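PDB 3TQK: phospho-2-dehydro-3-deoxyheptonate aldolase from Francisella tularensis, which probably catalyses the stereospecific condensation of phosphoenolpyruvate with D-erythrose 4-phosphate to give DAHP, the first step of chorismate biosynthesis. Local coordinates for residues Ser208-Lys211 against Thr215-Phe218; Val228-Gly233 against Asp245-Lys250. All coordinates share one frame; numbering follows the deposited sequence.

Contact 1: Ser208-Lys211 against Thr215-Phe218; sequences STTK and TAIF
S208 lays its CB over one face of the F218 ring. CB lies 3.9 Å from the centroid of that ring and 15° off its normal, a CH-pi contact displaced toward the CD2 rim. The hydroxyl of S208 stands anti to the backbone N (chi1 -166°). This places OG above the CD2-CE2 rim, on the same face as CB, where it makes a weak hydrogen bond to V144 O. T210 CG2 instead lies near the ring plane, 4.4 Å from F218 CE1, and packs more closely on A216 CB, at 3.7 Å. T210 OG1 turns into the hairpin turn, to S212 OG and S214 N.

The backbones form an antiparallel pair. S208 N donates to A216 O at 3.0 Å, nearly straight at the hydrogen. A216 N returns a bond to S208 O at 3.1 Å, coming from above the carbonyl plane. T209 and T215 form the next, non-hydrogen-bonded pair and point to the face opposite S208 and A216.

The two segments belong to a beta hairpin, strands 205-209 and 215-220, separate from the barrel sheet. I217 and F218 pair with an antiparallel strand of the second subunit, so the sheet continues across the dimer interface.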
ATOM      1  N   SER A 208       8.182   8.820  -8.330  1.00 22.06           N
ATOM      2  CA  SER A 208       8.334   7.540  -9.009  1.00 21.23           C
ATOM      3  C   SER A 208       9.753   7.454  -9.519  1.00 21.13           C
ATOM      4  O   SER A 208      10.621   8.184  -9.042  1.00 21.21           O
ATOM      5  CB  SER A 208       7.340   7.403 -10.163  1.00 21.51           C
ATOM      6  OG  SER A 208       7.268   6.053 -10.627  1.00 21.58           O
ATOM      7  N   THR A 209       9.998   6.558 -10.471  1.00 20.27           N
ATOM      8  CA  THR A 209      11.339   6.344 -10.990  1.00 20.82           C
ATOM      9  C   THR A 209      11.338   6.330 -12.519  1.00 21.09           C
ATOM     10  O   THR A 209      10.331   5.983 -13.143  1.00 21.09           O
ATOM     11  CB  THR A 209      11.994   5.032 -10.424  1.00 20.98           C
ATOM     12  OG1 THR A 209      11.250   3.879 -10.848  1.00 19.34           O
ATOM     13  CG2 THR A 209      12.055   5.070  -8.884  1.00 19.50           C
ATOM     14  N   THR A 210      12.469   6.728 -13.099  1.00 21.65           N
ATOM     15  CA  THR A 210      12.642   6.816 -14.540  1.00 21.96           C
ATOM     16  C   THR A 210      13.239   5.531 -15.113  1.00 22.34           C
ATOM     17  O   THR A 210      13.694   4.652 -14.387  1.00 22.26           O
ATOM     18  CB  THR A 210      13.620   7.941 -14.897  1.00 22.81           C
ATOM     19  OG1 THR A 210      14.917   7.585 -14.409  1.00 23.44           O
ATOM     20  CG2 THR A 210      13.187   9.290 -14.303  1.00 21.94           C
ATOM     21  N   LYS A 211      13.282   5.438 -16.432  1.00 23.20           N
ATOM     22  CA  LYS A 211      13.900   4.277 -17.075  1.00 23.96           C
ATOM     23  C   LYS A 211      15.410   4.282 -16.860  1.00 24.76           C
ATOM     24  O   LYS A 211      16.043   3.233 -16.904  1.00 24.94           O
ATOM     25  CB  LYS A 211      13.538   4.215 -18.565  1.00 24.35           C
ATOM     26  CG  LYS A 211      12.097   3.747 -18.793  1.00 25.20           C
ATOM     27  CD  LYS A 211      11.655   3.911 -20.235  1.00 27.53           C
ATOM     28  CE  LYS A 211      10.196   3.511 -20.432  1.00 27.09           C
ATOM     29  NZ  LYS A 211       9.206   4.359 -19.710  1.00 25.98           N
ATOM     30  N   THR A 215      15.214   8.714  -9.438  1.00 20.87           N
ATOM     31  CA  THR A 215      13.962   9.161  -8.857  1.00 20.38           C
ATOM     32  C   THR A 215      13.546  10.440  -9.589  1.00 21.00           C
ATOM     33  O   THR A 215      14.395  11.133 -10.139  1.00 22.19           O
ATOM     34  CB  THR A 215      14.075   9.431  -7.332  1.00 20.63           C
ATOM     35  OG1 THR A 215      15.140  10.348  -7.077  1.00 21.73           O
ATOM     36  CG2 THR A 215      14.334   8.144  -6.546  1.00 19.02           C
ATOM     37  N   ALA A 216      12.249  10.732  -9.601  1.00 20.43           N
ATOM     38  CA  ALA A 216      11.699  11.885 -10.310  1.00 21.20           C
ATOM     39  C   ALA A 216      10.299  12.176  -9.828  1.00 21.17           C
ATOM     40  O   ALA A 216       9.657  11.305  -9.237  1.00 20.50           O
ATOM     41  CB  ALA A 216      11.659  11.617 -11.814  1.00 20.73           C
ATOM     42  N   ILE A 217       9.820  13.393 -10.097  1.00 22.10           N
ATOM     43  CA  ILE A 217       8.408  13.728  -9.902  1.00 22.22           C
ATOM     44  C   ILE A 217       7.667  13.405 -11.204  1.00 22.56           C
ATOM     45  O   ILE A 217       8.128  13.781 -12.289  1.00 22.78           O
ATOM     46  CB  ILE A 217       8.227  15.225  -9.564  1.00 23.60           C
ATOM     47  CG1 ILE A 217       8.865  15.563  -8.217  1.00 23.61           C
ATOM     48  CG2 ILE A 217       6.750  15.626  -9.564  1.00 22.74           C
ATOM     49  CD1 ILE A 217       9.138  17.067  -8.038  1.00 25.37           C
ATOM     50  N   PHE A 218       6.539  12.702 -11.106  1.00 22.58           N
ATOM     51  CA  PHE A 218       5.712  12.394 -12.270  1.00 23.59           C
ATOM     52  C   PHE A 218       4.375  13.150 -12.176  1.00 23.87           C
ATOM     53  O   PHE A 218       3.674  13.034 -11.176  1.00 24.02           O
ATOM     54  CB  PHE A 218       5.430  10.889 -12.347  1.00 23.44           C
ATOM     55  CG  PHE A 218       6.524  10.056 -12.995  1.00 26.27           C
ATOM     56  CD1 PHE A 218       7.834  10.486 -13.075  1.00 29.92           C
ATOM     57  CD2 PHE A 218       6.215   8.789 -13.484  1.00 30.39           C
ATOM     58  CE1 PHE A 218       8.824   9.691 -13.667  1.00 31.00           C
ATOM     59  CE2 PHE A 218       7.187   7.982 -14.066  1.00 31.44           C
ATOM     60  CZ  PHE A 218       8.511   8.449 -14.156  1.00 31.79           C
TER

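Contact 2: Val228-Gly233 against Asp245-Lys250; sequences VILRGG and DDCIAK
On the helix whose C247 meets V228, the shortest polar bond joins K250 NZ to D246 OD2, at 2.7 Å. This salt bridge links residues four apart, one helical turn, and uses the syn lone pair of OD2. A weak second bond reaches D246 OD1.

The contact with the strand rests on C247. With chi1 at -175°, SG is carried away from the backbone N and out toward the strand. It comes down on the fork of V228, 3.8 Å from CG1 and 3.9 Å from CB of that valine. L230, two residues on, approaches the same sulfur with CD2, at 4.2 Å.

Strand 226-230 is the sixth strand of the TIM barrel, and helix 241-253 leads on to strand 260-263 in a beta-alpha-beta unit. V190 and V260 also touch both L230 and C247. The side chain of L230 is about 10 Å from that of the manganese ligand H266.

V228, L230 and C247 are all buried and make only van der Waals contacts around one sulfur. Strand and helix are therefore joined here by apolar packing, without polar bonds between the two segments.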
ATOM      1  N   VAL A 228     -13.484  -1.898 -11.197  1.00 20.94           N
ATOM      2  CA  VAL A 228     -13.437  -2.780 -10.043  1.00 21.73           C
ATOM      3  C   VAL A 228     -13.294  -4.234 -10.481  1.00 22.33           C
ATOM      4  O   VAL A 228     -13.827  -4.643 -11.530  1.00 22.70           O
ATOM      5  CB  VAL A 228     -14.722  -2.634  -9.195  1.00 22.92           C
ATOM      6  CG1 VAL A 228     -14.749  -3.630  -8.049  1.00 23.16           C
ATOM      7  CG2 VAL A 228     -14.824  -1.220  -8.673  1.00 22.53           C
ATOM      8  N   ILE A 229     -12.541  -4.992  -9.686  1.00 22.76           N
ATOM      9  CA  ILE A 229     -12.505  -6.445  -9.762  1.00 23.30           C
ATOM     10  C   ILE A 229     -13.115  -6.967  -8.480  1.00 24.23           C
ATOM     11  O   ILE A 229     -12.650  -6.613  -7.402  1.00 24.71           O
ATOM     12  CB  ILE A 229     -11.065  -6.990  -9.841  1.00 22.94           C
ATOM     13  CG1 ILE A 229     -10.322  -6.398 -11.040  1.00 22.28           C
ATOM     14  CG2 ILE A 229     -11.079  -8.538  -9.896  1.00 22.98           C
ATOM     15  CD1 ILE A 229      -8.820  -6.522 -10.946  1.00 21.64           C
ATOM     16  N   LEU A 230     -14.136  -7.809  -8.590  1.00 25.38           N
ATOM     17  CA  LEU A 230     -14.758  -8.439  -7.418  1.00 26.44           C
ATOM     18  C   LEU A 230     -14.101  -9.805  -7.192  1.00 27.22           C
ATOM     19  O   LEU A 230     -14.064 -10.628  -8.092  1.00 27.09           O
ATOM     20  CB  LEU A 230     -16.266  -8.590  -7.612  1.00 27.14           C
ATOM     21  CG  LEU A 230     -17.086  -7.302  -7.782  1.00 27.19           C
ATOM     22  CD1 LEU A 230     -18.524  -7.625  -8.188  1.00 27.02           C
ATOM     23  CD2 LEU A 230     -17.054  -6.445  -6.516  1.00 26.56           C
ATOM     24  N   ARG A 231     -13.599 -10.039  -5.984  1.00 28.12           N
ATOM     25  CA  ARG A 231     -12.763 -11.211  -5.691  1.00 29.21           C
ATOM     26  C   ARG A 231     -12.991 -11.802  -4.304  1.00 30.90           C
ATOM     27  O   ARG A 231     -12.128 -12.499  -3.782  1.00 31.73           O
ATOM     28  CB  ARG A 231     -11.271 -10.858  -5.861  1.00 27.41           C
ATOM     29  CG  ARG A 231     -10.825  -9.580  -5.167  1.00 26.43           C
ATOM     30  CD  ARG A 231     -10.651  -9.708  -3.651  1.00 27.61           C
ATOM     31  NE  ARG A 231      -9.514 -10.557  -3.291  1.00 27.68           N
ATOM     32  CZ  ARG A 231      -9.302 -11.080  -2.087  1.00 27.85           C
ATOM     33  NH1 ARG A 231     -10.148 -10.870  -1.086  1.00 28.50           N
ATOM     34  NH2 ARG A 231      -8.225 -11.825  -1.882  1.00 29.01           N
ATOM     35  N   GLY A 232     -14.142 -11.528  -3.713  1.00 32.17           N
ATOM     36  CA  GLY A 232     -14.464 -12.056  -2.393  1.00 34.34           C
ATOM     37  C   GLY A 232     -13.687 -11.409  -1.263  1.00 34.54           C
ATOM     38  O   GLY A 232     -13.154 -10.308  -1.408  1.00 33.02           O
ATOM     39  N   GLY A 233     -13.627 -12.104  -0.132  1.00 36.77           N
ATOM     40  CA  GLY A 233     -12.969 -11.587   1.075  1.00 37.63           C
ATOM     41  C   GLY A 233     -13.679 -12.077   2.320  1.00 40.37           C
ATOM     42  O   GLY A 233     -14.552 -12.927   2.227  1.00 42.03           O
ATOM     43  N   ASP A 245     -24.933  -5.610  -8.773  1.00 34.94           N
ATOM     44  CA  ASP A 245     -25.823  -4.432  -8.740  1.00 35.43           C
ATOM     45  C   ASP A 245     -25.323  -3.383  -7.748  1.00 35.28           C
ATOM     46  O   ASP A 245     -25.344  -2.193  -8.052  1.00 34.78           O
ATOM     47  CB  ASP A 245     -27.275  -4.804  -8.348  1.00 37.75           C
ATOM     48  CG  ASP A 245     -28.030  -5.557  -9.439  1.00 38.15           C
ATOM     49  OD1 ASP A 245     -27.613  -5.545 -10.609  1.00 37.65           O
ATOM     50  OD2 ASP A 245     -29.070  -6.165  -9.115  1.00 41.28           O
ATOM     51  N   ASP A 246     -24.892  -3.826  -6.564  1.00 36.03           N
ATOM     52  CA  ASP A 246     -24.403  -2.925  -5.514  1.00 36.08           C
ATOM     53  C   ASP A 246     -23.160  -2.191  -5.973  1.00 34.31           C
ATOM     54  O   ASP A 246     -23.017  -0.983  -5.747  1.00 34.10           O
ATOM     55  CB  ASP A 246     -24.085  -3.706  -4.238  1.00 37.27           C
ATOM     56  CG  ASP A 246     -23.452  -2.836  -3.146  1.00 38.15           C
ATOM     57  OD1 ASP A 246     -24.189  -2.186  -2.380  1.00 41.31           O
ATOM     58  OD2 ASP A 246     -22.212  -2.814  -3.040  1.00 38.29           O
ATOM     59  N   CYS A 247     -22.255  -2.934  -6.604  1.00 33.10           N
ATOM     60  CA  CYS A 247     -21.018  -2.360  -7.118  1.00 31.34           C
ATOM     61  C   CYS A 247     -21.327  -1.300  -8.176  1.00 30.91           C
ATOM     62  O   CYS A 247     -20.779  -0.189  -8.128  1.00 30.09           O
ATOM     63  CB  CYS A 247     -20.113  -3.456  -7.702  1.00 30.55           C
ATOM     64  SG  CYS A 247     -18.496  -2.874  -8.228  1.00 26.83           S
ATOM     65  N   ILE A 248     -22.199  -1.654  -9.121  1.00 31.28           N
ATOM     66  CA  ILE A 248     -22.663  -0.717 -10.151  1.00 31.54           C
ATOM     67  C   ILE A 248     -23.292   0.536  -9.530  1.00 32.98           C
ATOM     68  O   ILE A 248     -22.983   1.652  -9.961  1.00 33.07           O
ATOM     69  CB  ILE A 248     -23.672  -1.386 -11.143  1.00 32.12           C
ATOM     70  CG1 ILE A 248     -22.953  -2.406 -12.026  1.00 31.38           C
ATOM     71  CG2 ILE A 248     -24.331  -0.352 -12.031  1.00 31.68           C
ATOM     72  CD1 ILE A 248     -21.887  -1.802 -12.946  1.00 29.62           C
ATOM     73  N   ALA A 249     -24.135   0.363  -8.507  1.00 34.50           N
ATOM     74  CA  ALA A 249     -24.722   1.510  -7.802  1.00 35.94           C
ATOM     75  C   ALA A 249     -23.643   2.405  -7.191  1.00 35.52           C
ATOM     76  O   ALA A 249     -23.737   3.634  -7.260  1.00 36.03           O
ATOM     77  CB  ALA A 249     -25.716   1.058  -6.724  1.00 37.55           C
ATOM     78  N   LYS A 250     -22.616   1.788  -6.605  1.00 34.99           N
ATOM     79  CA  LYS A 250     -21.531   2.536  -5.967  1.00 34.21           C
ATOM     80  C   LYS A 250     -20.751   3.335  -7.011  1.00 33.11           C
ATOM     81  O   LYS A 250     -20.453   4.520  -6.803  1.00 33.01           O
ATOM     82  CB  LYS A 250     -20.604   1.597  -5.181  1.00 33.80           C
ATOM     83  CG  LYS A 250     -21.166   1.126  -3.826  1.00 35.14           C
ATOM     84  CD  LYS A 250     -20.258   0.054  -3.197  1.00 34.74           C
ATOM     85  CE  LYS A 250     -20.442  -0.106  -1.673  1.00 36.97           C
ATOM     86  NZ  LYS A 250     -21.612  -0.925  -1.222  1.00 37.04           N
TER

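Both contacts are buried, but at different depths in the fold. Contact 2 joins the barrel wall to the helix that follows, about 17 Å from the chain centre to the contact centre, and no other chain touches its segments. Contact 1 lies farther out, about 23 Å between the same centres, in a hairpin at the subunit interface, where T210 is partly exposed. The chemistry differs too: contact 1 combines backbone hydrogen bonds with packing on an aromatic ring and buries 299 Å², whereas contact 2 sets a single sulfur against aliphatic groups and buries 109 Å². They hold no element in common. Strand 226-230 follows strand 215-220 in the chain, yet the contact centres are 33 Å apart.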